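Hypothetical protein MG027 (Mycoplasma genitalium, PDB 1Q8C) is of unknown function but folds like the NusB proteins, an all-helical family, which hints at a related role without establishing one. Local coordinates at residues Leu12-Phe24 and Phe43-Gln57. Residues are numbered along the deposited sequence; the frame is centred on the assembly and turned at random.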
ATOM      1  N   LEU A  12      17.467   5.113  -7.908  1.00 44.87           N
ATOM      2  CA  LEU A  12      16.654   4.133  -7.145  1.00 44.44           C
ATOM      3  C   LEU A  12      15.769   3.394  -8.136  1.00 44.39           C
ATOM      4  O   LEU A  12      15.433   3.928  -9.166  1.00 44.10           O
ATOM      5  CB  LEU A  12      15.795   4.852  -6.100  1.00 44.73           C
ATOM      6  CG  LEU A  12      16.560   5.661  -5.040  1.00 44.76           C
ATOM      7  CD1 LEU A  12      15.647   6.714  -4.385  1.00 45.14           C
ATOM      8  CD2 LEU A  12      17.161   4.732  -4.002  1.00 45.38           C
ATOM      9  N   THR A  13      15.405   2.163  -7.804  1.00 44.27           N
ATOM     10  CA  THR A  13      14.541   1.331  -8.634  1.00 44.15           C
ATOM     11  C   THR A  13      13.106   1.640  -8.226  1.00 43.81           C
ATOM     12  O   THR A  13      12.891   2.131  -7.125  1.00 43.62           O
ATOM     13  CB  THR A  13      14.823  -0.101  -8.311  1.00 43.92           C
ATOM     14  OG1 THR A  13      14.741  -0.250  -6.888  1.00 45.05           O
ATOM     15  CG2 THR A  13      16.261  -0.453  -8.614  1.00 44.14           C
ATOM     16  N   ARG A  14      12.132   1.342  -9.088  1.00 43.65           N
ATOM     17  CA  ARG A  14      10.722   1.525  -8.739  1.00 43.49           C
ATOM     18  C   ARG A  14      10.362   0.744  -7.458  1.00 43.47           C
ATOM     19  O   ARG A  14       9.548   1.198  -6.656  1.00 43.25           O
ATOM     20  CB  ARG A  14       9.817   1.111  -9.904  1.00 43.60           C
ATOM     21  CG  ARG A  14       9.597   2.215 -10.939  1.00 43.57           C
ATOM     22  CD  ARG A  14       8.338   2.951 -10.665  1.00 44.28           C
ATOM     23  NE  ARG A  14       8.110   4.101 -11.527  1.00 43.82           N
ATOM     24  CZ  ARG A  14       7.303   4.097 -12.583  1.00 43.51           C
ATOM     25  NH1 ARG A  14       6.666   2.988 -12.932  1.00 43.51           N
ATOM     26  NH2 ARG A  14       7.129   5.211 -13.282  1.00 42.97           N
ATOM     27  N   THR A  15      10.974  -0.425  -7.271  1.00 43.37           N
ATOM     28  CA  THR A  15      10.756  -1.231  -6.068  1.00 43.38           C
ATOM     29  C   THR A  15      11.188  -0.490  -4.806  1.00 43.70           C
ATOM     30  O   THR A  15      10.426  -0.425  -3.840  1.00 43.96           O
ATOM     31  CB  THR A  15      11.491  -2.586  -6.145  1.00 43.37           C
ATOM     32  OG1 THR A  15      11.034  -3.331  -7.276  1.00 42.22           O
ATOM     33  CG2 THR A  15      11.135  -3.463  -4.947  1.00 43.80           C
ATOM     34  N   GLN A  16      12.399   0.064  -4.816  1.00 43.63           N
ATOM     35  CA  GLN A  16      12.890   0.859  -3.688  1.00 43.83           C
ATOM     36  C   GLN A  16      11.956   2.045  -3.367  1.00 44.13           C
ATOM     37  O   GLN A  16      11.717   2.355  -2.210  1.00 43.98           O
ATOM     38  CB  GLN A  16      14.308   1.349  -3.969  1.00 44.10           C
ATOM     39  CG  GLN A  16      15.312   0.198  -3.961  1.00 44.16           C
ATOM     40  CD  GLN A  16      16.706   0.633  -4.266  1.00 45.64           C
ATOM     41  OE1 GLN A  16      17.605   0.478  -3.430  1.00 46.25           O
ATOM     42  NE2 GLN A  16      16.913   1.165  -5.466  1.00 44.52           N
ATOM     43  N   ARG A  17      11.415   2.680  -4.404  1.00 44.18           N
ATOM     44  CA  ARG A  17      10.491   3.807  -4.249  1.00 44.37           C
ATOM     45  C   ARG A  17       9.167   3.394  -3.634  1.00 44.09           C
ATOM     46  O   ARG A  17       8.590   4.120  -2.838  1.00 44.48           O
ATOM     47  CB  ARG A  17      10.196   4.418  -5.603  1.00 44.80           C
ATOM     48  CG  ARG A  17      11.383   4.480  -6.455  1.00 45.41           C
ATOM     49  CD  ARG A  17      11.451   5.676  -7.250  1.00 45.96           C
ATOM     50  NE  ARG A  17      11.814   6.773  -6.395  1.00 47.26           N
ATOM     51  CZ  ARG A  17      12.603   7.760  -6.758  1.00 45.63           C
ATOM     52  NH1 ARG A  17      13.109   7.781  -7.967  1.00 46.17           N
ATOM     53  NH2 ARG A  17      12.843   8.746  -5.919  1.00 44.80           N
ATOM     54  N   ARG A  18       8.679   2.235  -4.043  1.00 44.00           N
ATOM     55  CA  ARG A  18       7.528   1.623  -3.419  1.00 43.59           C
ATOM     56  C   ARG A  18       7.795   1.328  -1.938  1.00 43.50           C
ATOM     57  O   ARG A  18       6.960   1.620  -1.095  1.00 43.93           O
ATOM     58  CB  ARG A  18       7.157   0.351  -4.185  1.00 43.57           C
ATOM     59  CG  ARG A  18       6.445   0.598  -5.503  1.00 42.78           C
ATOM     60  CD  ARG A  18       5.995  -0.681  -6.195  1.00 43.75           C
ATOM     61  NE  ARG A  18       5.436  -0.397  -7.515  1.00 44.43           N
ATOM     62  CZ  ARG A  18       6.088  -0.495  -8.678  1.00 43.69           C
ATOM     63  NH1 ARG A  18       7.339  -0.934  -8.736  1.00 43.03           N
ATOM     64  NH2 ARG A  18       5.461  -0.143  -9.801  1.00 43.09           N
ATOM     65  N   ILE A  19       8.956   0.774  -1.609  1.00 43.36           N
ATOM     66  CA  ILE A  19       9.312   0.488  -0.203  1.00 43.42           C
ATOM     67  C   ILE A  19       9.257   1.766   0.646  1.00 43.27           C
ATOM     68  O   ILE A  19       8.730   1.762   1.755  1.00 42.37           O
ATOM     69  CB  ILE A  19      10.690  -0.238  -0.111  1.00 43.40           C
ATOM     70  CG1 ILE A  19      10.568  -1.680  -0.647  1.00 44.05           C
ATOM     71  CG2 ILE A  19      11.195  -0.269   1.308  1.00 44.13           C
ATOM     72  CD1 ILE A  19      11.903  -2.429  -0.877  1.00 43.47           C
ATOM     73  N   ALA A  20       9.749   2.877   0.095  1.00 43.20           N
ATOM     74  CA  ALA A  20       9.697   4.165   0.783  1.00 43.45           C
ATOM     75  C   ALA A  20       8.266   4.622   1.116  1.00 43.46           C
ATOM     76  O   ALA A  20       8.027   5.196   2.169  1.00 43.92           O
ATOM     77  CB  ALA A  20      10.442   5.246  -0.033  1.00 43.52           C
ATOM     78  N   VAL A  21       7.309   4.361   0.236  1.00 43.67           N
ATOM     79  CA  VAL A  21       5.921   4.720   0.496  1.00 43.41           C
ATOM     80  C   VAL A  21       5.343   3.796   1.574  1.00 43.78           C
ATOM     81  O   VAL A  21       4.704   4.241   2.537  1.00 43.83           O
ATOM     82  CB  VAL A  21       5.129   4.663  -0.804  1.00 43.20           C
ATOM     83  CG1 VAL A  21       3.694   5.051  -0.574  1.00 44.15           C
ATOM     84  CG2 VAL A  21       5.770   5.622  -1.836  1.00 43.72           C
ATOM     85  N   VAL A  22       5.602   2.502   1.435  1.00 43.41           N
ATOM     86  CA  VAL A  22       5.138   1.519   2.406  1.00 43.33           C
ATOM     87  C   VAL A  22       5.594   1.857   3.832  1.00 43.42           C
ATOM     88  O   VAL A  22       4.806   1.837   4.786  1.00 43.60           O
ATOM     89  CB  VAL A  22       5.645   0.120   2.028  1.00 43.05           C
ATOM     90  CG1 VAL A  22       5.453  -0.861   3.193  1.00 43.33           C
ATOM     91  CG2 VAL A  22       4.911  -0.395   0.786  1.00 43.39           C
ATOM     92  N   GLU A  23       6.871   2.161   3.986  1.00 43.51           N
ATOM     93  CA  GLU A  23       7.417   2.468   5.303  1.00 44.21           C
ATOM     94  C   GLU A  23       6.749   3.722   5.857  1.00 43.84           C
ATOM     95  O   GLU A  23       6.430   3.788   7.035  1.00 43.80           O
ATOM     96  CB  GLU A  23       8.940   2.639   5.260  1.00 44.41           C
ATOM     97  CG  GLU A  23       9.725   1.702   6.170  1.00 47.56           C
ATOM     98  CD  GLU A  23       8.995   1.282   7.445  1.00 51.00           C
ATOM     99  OE1 GLU A  23       9.312   1.851   8.525  1.00 52.31           O
ATOM    100  OE2 GLU A  23       8.119   0.362   7.381  1.00 54.98           O
ATOM    101  N   PHE A  24       6.514   4.691   4.980  1.00 43.71           N
ATOM    102  CA  PHE A  24       5.836   5.931   5.359  1.00 43.59           C
ATOM    103  C   PHE A  24       4.408   5.669   5.881  1.00 43.89           C
ATOM    104  O   PHE A  24       4.042   6.088   6.983  1.00 43.83           O
ATOM    105  CB  PHE A  24       5.798   6.862   4.150  1.00 43.43           C
ATOM    106  CG  PHE A  24       5.043   8.118   4.383  1.00 43.07           C
ATOM    107  CD1 PHE A  24       5.522   9.089   5.237  1.00 43.65           C
ATOM    108  CD2 PHE A  24       3.840   8.340   3.719  1.00 44.06           C
ATOM    109  CE1 PHE A  24       4.788  10.268   5.448  1.00 43.40           C
ATOM    110  CE2 PHE A  24       3.123   9.489   3.906  1.00 43.68           C
ATOM    111  CZ  PHE A  24       3.597  10.459   4.782  1.00 43.91           C
ATOM    112  N   PHE A  43       4.881  13.793   4.294  1.00 43.45           N
ATOM    113  CA  PHE A  43       5.679  13.098   3.279  1.00 43.90           C
ATOM    114  C   PHE A  43       6.846  13.935   2.815  1.00 44.03           C
ATOM    115  O   PHE A  43       7.914  13.400   2.619  1.00 44.97           O
ATOM    116  CB  PHE A  43       4.853  12.704   2.046  1.00 43.96           C
ATOM    117  CG  PHE A  43       5.500  11.610   1.183  1.00 44.08           C
ATOM    118  CD1 PHE A  43       6.003  10.444   1.763  1.00 43.80           C
ATOM    119  CD2 PHE A  43       5.555  11.742  -0.198  1.00 43.48           C
ATOM    120  CE1 PHE A  43       6.557   9.438   0.977  1.00 43.59           C
ATOM    121  CE2 PHE A  43       6.103  10.739  -0.994  1.00 43.62           C
ATOM    122  CZ  PHE A  43       6.595   9.580  -0.410  1.00 43.69           C
ATOM    123  N   LEU A  44       6.658  15.239   2.642  1.00 44.08           N
ATOM    124  CA  LEU A  44       7.778  16.105   2.321  1.00 44.07           C
ATOM    125  C   LEU A  44       8.867  16.121   3.402  1.00 44.07           C
ATOM    126  O   LEU A  44      10.056  16.102   3.055  1.00 44.23           O
ATOM    127  CB  LEU A  44       7.333  17.539   2.062  1.00 44.30           C
ATOM    128  CG  LEU A  44       6.261  17.788   1.002  1.00 45.09           C
ATOM    129  CD1 LEU A  44       6.256  19.263   0.658  1.00 44.95           C
ATOM    130  CD2 LEU A  44       6.477  16.924  -0.240  1.00 46.54           C
ATOM    131  N   GLU A  45       8.483  16.166   4.686  1.00 43.63           N
ATOM    132  CA  GLU A  45       9.455  16.169   5.803  1.00 43.73           C
ATOM    133  C   GLU A  45      10.149  14.821   5.985  1.00 43.65           C
ATOM    134  O   GLU A  45      11.155  14.722   6.700  1.00 43.39           O
ATOM    135  CB  GLU A  45       8.781  16.509   7.122  1.00 43.72           C
ATOM    136  CG  GLU A  45       8.245  17.925   7.208  1.00 43.88           C
ATOM    137  CD  GLU A  45       8.232  18.414   8.630  1.00 43.56           C
ATOM    138  OE1 GLU A  45       7.187  18.222   9.277  1.00 42.78           O
ATOM    139  OE2 GLU A  45       9.263  18.967   9.100  1.00 43.35           O
ATOM    140  N   TYR A  46       9.562  13.798   5.370  1.00 43.48           N
ATOM    141  CA  TYR A  46      10.049  12.419   5.386  1.00 43.50           C
ATOM    142  C   TYR A  46      11.230  12.211   4.413  1.00 43.42           C
ATOM    143  O   TYR A  46      11.910  11.199   4.474  1.00 43.46           O
ATOM    144  CB  TYR A  46       8.898  11.529   4.921  1.00 43.56           C
ATOM    145  CG  TYR A  46       9.127  10.052   5.042  1.00 43.34           C
ATOM    146  CD1 TYR A  46       9.286   9.471   6.284  1.00 44.40           C
ATOM    147  CD2 TYR A  46       9.126   9.232   3.914  1.00 44.40           C
ATOM    148  CE1 TYR A  46       9.460   8.135   6.406  1.00 45.22           C
ATOM    149  CE2 TYR A  46       9.315   7.885   4.026  1.00 45.29           C
ATOM    150  CZ  TYR A  46       9.480   7.347   5.283  1.00 46.09           C
ATOM    151  OH  TYR A  46       9.678   6.004   5.456  1.00 48.75           O
ATOM    152  N   ASP A  47      11.431  13.169   3.508  1.00 43.16           N
ATOM    153  CA  ASP A  47      12.448  13.103   2.467  1.00 43.43           C
ATOM    154  C   ASP A  47      13.841  13.220   3.065  1.00 43.37           C
ATOM    155  O   ASP A  47      14.038  13.914   4.074  1.00 43.55           O
ATOM    156  CB  ASP A  47      12.211  14.231   1.447  1.00 43.39           C
ATOM    157  CG  ASP A  47      12.972  14.041   0.123  1.00 44.04           C
ATOM    158  OD1 ASP A  47      13.378  12.913  -0.237  1.00 43.19           O
ATOM    159  OD2 ASP A  47      13.171  15.013  -0.640  1.00 44.96           O
ATOM    160  N   THR A  48      14.785  12.522   2.430  1.00 43.76           N
ATOM    161  CA  THR A  48      16.207  12.526   2.784  1.00 43.55           C
ATOM    162  C   THR A  48      17.091  12.305   1.566  1.00 43.66           C
ATOM    163  O   THR A  48      16.632  11.918   0.508  1.00 43.59           O
ATOM    164  CB  THR A  48      16.536  11.406   3.774  1.00 43.62           C
ATOM    165  OG1 THR A  48      16.127  10.134   3.234  1.00 44.28           O
ATOM    166  CG2 THR A  48      15.766  11.578   5.070  1.00 44.03           C
ATOM    167  N   LYS A  49      18.382  12.537   1.770  1.00 43.86           N
ATOM    168  CA  LYS A  49      19.439  12.262   0.816  1.00 44.01           C
ATOM    169  C   LYS A  49      19.212  10.932   0.100  1.00 44.08           C
ATOM    170  O   LYS A  49      19.228  10.870  -1.127  1.00 44.39           O
ATOM    171  CB  LYS A  49      20.801  12.248   1.546  1.00 44.21           C
ATOM    172  CG  LYS A  49      20.976  13.336   2.647  1.00 44.72           C
ATOM    173  CD  LYS A  49      20.230  13.031   4.009  1.00 45.43           C
ATOM    174  CE  LYS A  49      19.498  14.288   4.553  1.00 45.37           C
ATOM    175  NZ  LYS A  49      18.742  14.064   5.824  1.00 45.86           N
ATOM    176  N   GLU A  50      18.968   9.871   0.853  1.00 44.03           N
ATOM    177  CA  GLU A  50      18.804   8.547   0.259  1.00 44.43           C
ATOM    178  C   GLU A  50      17.476   8.322  -0.451  1.00 44.47           C
ATOM    179  O   GLU A  50      17.410   7.548  -1.403  1.00 44.08           O
ATOM    180  CB  GLU A  50      18.950   7.472   1.322  1.00 44.57           C
ATOM    181  CG  GLU A  50      20.353   7.413   1.900  1.00 46.23           C
ATOM    182  CD  GLU A  50      20.550   6.219   2.815  1.00 47.48           C
ATOM    183  OE1 GLU A  50      19.623   5.934   3.616  1.00 49.45           O
ATOM    184  OE2 GLU A  50      21.624   5.578   2.736  1.00 49.16           O
ATOM    185  N   ARG A  51      16.414   8.994   0.013  1.00 44.41           N
ATOM    186  CA  ARG A  51      15.075   8.715  -0.537  1.00 44.32           C
ATOM    187  C   ARG A  51      14.807   9.462  -1.843  1.00 44.20           C
ATOM    188  O   ARG A  51      14.142   8.934  -2.741  1.00 44.44           O
ATOM    189  CB  ARG A  51      14.000   8.995   0.516  1.00 44.20           C
ATOM    190  CG  ARG A  51      13.963   7.917   1.618  1.00 44.84           C
ATOM    191  CD  ARG A  51      13.213   8.310   2.898  1.00 44.80           C
ATOM    192  NE  ARG A  51      13.062   7.198   3.845  1.00 45.41           N
ATOM    193  CZ  ARG A  51      12.871   7.335   5.157  1.00 45.65           C
ATOM    194  NH1 ARG A  51      12.809   8.541   5.697  1.00 46.28           N
ATOM    195  NH2 ARG A  51      12.714   6.265   5.946  1.00 45.29           N
ATOM    196  N   GLN A  52      15.336  10.676  -1.957  1.00 44.01           N
ATOM    197  CA  GLN A  52      15.219  11.451  -3.180  1.00 43.99           C
ATOM    198  C   GLN A  52      13.783  11.363  -3.680  1.00 43.80           C
ATOM    199  O   GLN A  52      13.548  11.006  -4.831  1.00 43.30           O
ATOM    200  CB  GLN A  52      16.180  10.908  -4.254  1.00 44.40           C
ATOM    201  CG  GLN A  52      17.525  10.399  -3.741  1.00 45.52           C
ATOM    202  CD  GLN A  52      18.291   9.612  -4.812  1.00 47.24           C
ATOM    203  OE1 GLN A  52      18.413  10.072  -5.961  1.00 47.94           O
ATOM    204  NE2 GLN A  52      18.811   8.427  -4.439  1.00 47.62           N
ATOM    205  N   LEU A  53      12.827  11.666  -2.801  1.00 43.40           N
ATOM    206  CA  LEU A  53      11.418  11.443  -3.098  1.00 43.70           C
ATOM    207  C   LEU A  53      11.008  12.190  -4.333  1.00 43.80           C
ATOM    208  O   LEU A  53      11.221  13.388  -4.397  1.00 43.84           O
ATOM    209  CB  LEU A  53      10.536  11.923  -1.939  1.00 43.78           C
ATOM    210  CG  LEU A  53       9.997  10.989  -0.857  1.00 44.46           C
ATOM    211  CD1 LEU A  53      10.540   9.570  -0.836  1.00 44.66           C
ATOM    212  CD2 LEU A  53      10.170  11.627   0.488  1.00 44.95           C
ATOM    213  N   ASN A  54      10.367  11.508  -5.283  1.00 43.57           N
ATOM    214  CA  ASN A  54      10.000  12.134  -6.551  1.00 43.70           C
ATOM    215  C   ASN A  54       8.493  12.306  -6.689  1.00 43.77           C
ATOM    216  O   ASN A  54       7.722  11.893  -5.801  1.00 43.51           O
ATOM    217  CB  ASN A  54      10.616  11.381  -7.764  1.00 44.16           C
ATOM    218  CG  ASN A  54      10.019   9.992  -7.993  1.00 44.56           C
ATOM    219  OD1 ASN A  54       9.114   9.555  -7.286  1.00 44.08           O
ATOM    220  ND2 ASN A  54      10.541   9.291  -9.002  1.00 44.52           N
ATOM    221  N   GLU A  55       8.071  12.943  -7.774  1.00 43.45           N
ATOM    222  CA  GLU A  55       6.651  13.196  -7.994  1.00 43.72           C
ATOM    223  C   GLU A  55       5.856  11.883  -8.158  1.00 43.50           C
ATOM    224  O   GLU A  55       4.719  11.821  -7.739  1.00 43.48           O
ATOM    225  CB  GLU A  55       6.444  14.155  -9.169  1.00 43.94           C
ATOM    226  CG  GLU A  55       6.926  15.607  -8.912  1.00 44.27           C
ATOM    227  CD  GLU A  55       6.213  16.288  -7.743  1.00 46.21           C
ATOM    228  OE1 GLU A  55       6.754  17.274  -7.199  1.00 47.05           O
ATOM    229  OE2 GLU A  55       5.107  15.836  -7.355  1.00 47.72           O
ATOM    230  N   TRP A  56       6.458  10.837  -8.715  1.00 43.34           N
ATOM    231  CA  TRP A  56       5.770   9.546  -8.860  1.00 43.52           C
ATOM    232  C   TRP A  56       5.279   9.030  -7.475  1.00 43.61           C
ATOM    233  O   TRP A  56       4.138   8.656  -7.317  1.00 43.41           O
ATOM    234  CB  TRP A  56       6.690   8.520  -9.558  1.00 43.87           C
ATOM    235  CG  TRP A  56       6.016   7.220  -9.919  1.00 43.45           C
ATOM    236  CD1 TRP A  56       5.211   6.989 -10.993  1.00 42.20           C
ATOM    237  CD2 TRP A  56       6.075   5.972  -9.191  1.00 43.42           C
ATOM    238  NE1 TRP A  56       4.766   5.688 -10.979  1.00 42.06           N
ATOM    239  CE2 TRP A  56       5.278   5.042  -9.889  1.00 42.22           C
ATOM    240  CE3 TRP A  56       6.718   5.548  -8.017  1.00 43.20           C
ATOM    241  CZ2 TRP A  56       5.110   3.730  -9.463  1.00 41.98           C
ATOM    242  CZ3 TRP A  56       6.545   4.234  -7.598  1.00 42.26           C
ATOM    243  CH2 TRP A  56       5.755   3.351  -8.320  1.00 42.77           C
ATOM    244  N   GLN A  57       6.153   9.054  -6.478  1.00 43.49           N
ATOM    245  CA  GLN A  57       5.852   8.609  -5.114  1.00 43.50           C
ATOM    246  C   GLN A  57       4.835   9.541  -4.400  1.00 43.70           C
ATOM    247  O   GLN A  57       3.974   9.086  -3.657  1.00 44.03           O
ATOM    248  CB  GLN A  57       7.150   8.580  -4.296  1.00 43.39           C
ATOM    249  CG  GLN A  57       8.128   7.478  -4.655  1.00 42.77           C
ATOM    250  CD  GLN A  57       9.451   7.631  -3.955  1.00 43.15           C
ATOM    251  OE1 GLN A  57       9.826   6.796  -3.151  1.00 44.56           O
ATOM    252  NE2 GLN A  57      10.153   8.697  -4.249  1.00 43.05           N
TER
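Arg17 and Gln57, with CA atoms 6.7 Å apart, mark one end of the backbone approach and Phe24 with Phe43, at 7.5 Å, the other; between them the CA atoms of Ala20 and Arg51 lie 7.2 Å apart, and the first turns of helix 14-28 run beside the end of helix 36-45, the connecting loop and the start of helix 55-81. Near the start of the helix, Arg14 bends at chi2 (-96°) and lays its guanidinium flat on Trp56, the planes 4° apart and CZ of Arg14 3.7 Å from the centroid of the five-membered ring, a cation-pi stack. CD of Arg14 continues the cover as a CH-pi contact over the six-membered ring. The indole also stacks with His116 of helix 100-116, tying this contact into the NusB-like helical bundle. Arg17 carries its guanidinium over the amide of Asn54, stacked on it with the planes 19° apart, while Arg17 NH2 lies 2.6 Å from Gln52 O; Asn54 itself N-caps helix 55-81 through OD1 and Gln57 N. At the far end stands an aromatic cluster: the edge of Phe43 meets the face of Phe24, whose own edge turns to the face of Tyr46, the Phe24 and Tyr46 centroids 5.0 Å apart. Across the other face of Tyr46 lies the guanidinium of Arg51, whose NH1 donates to Tyr46 O.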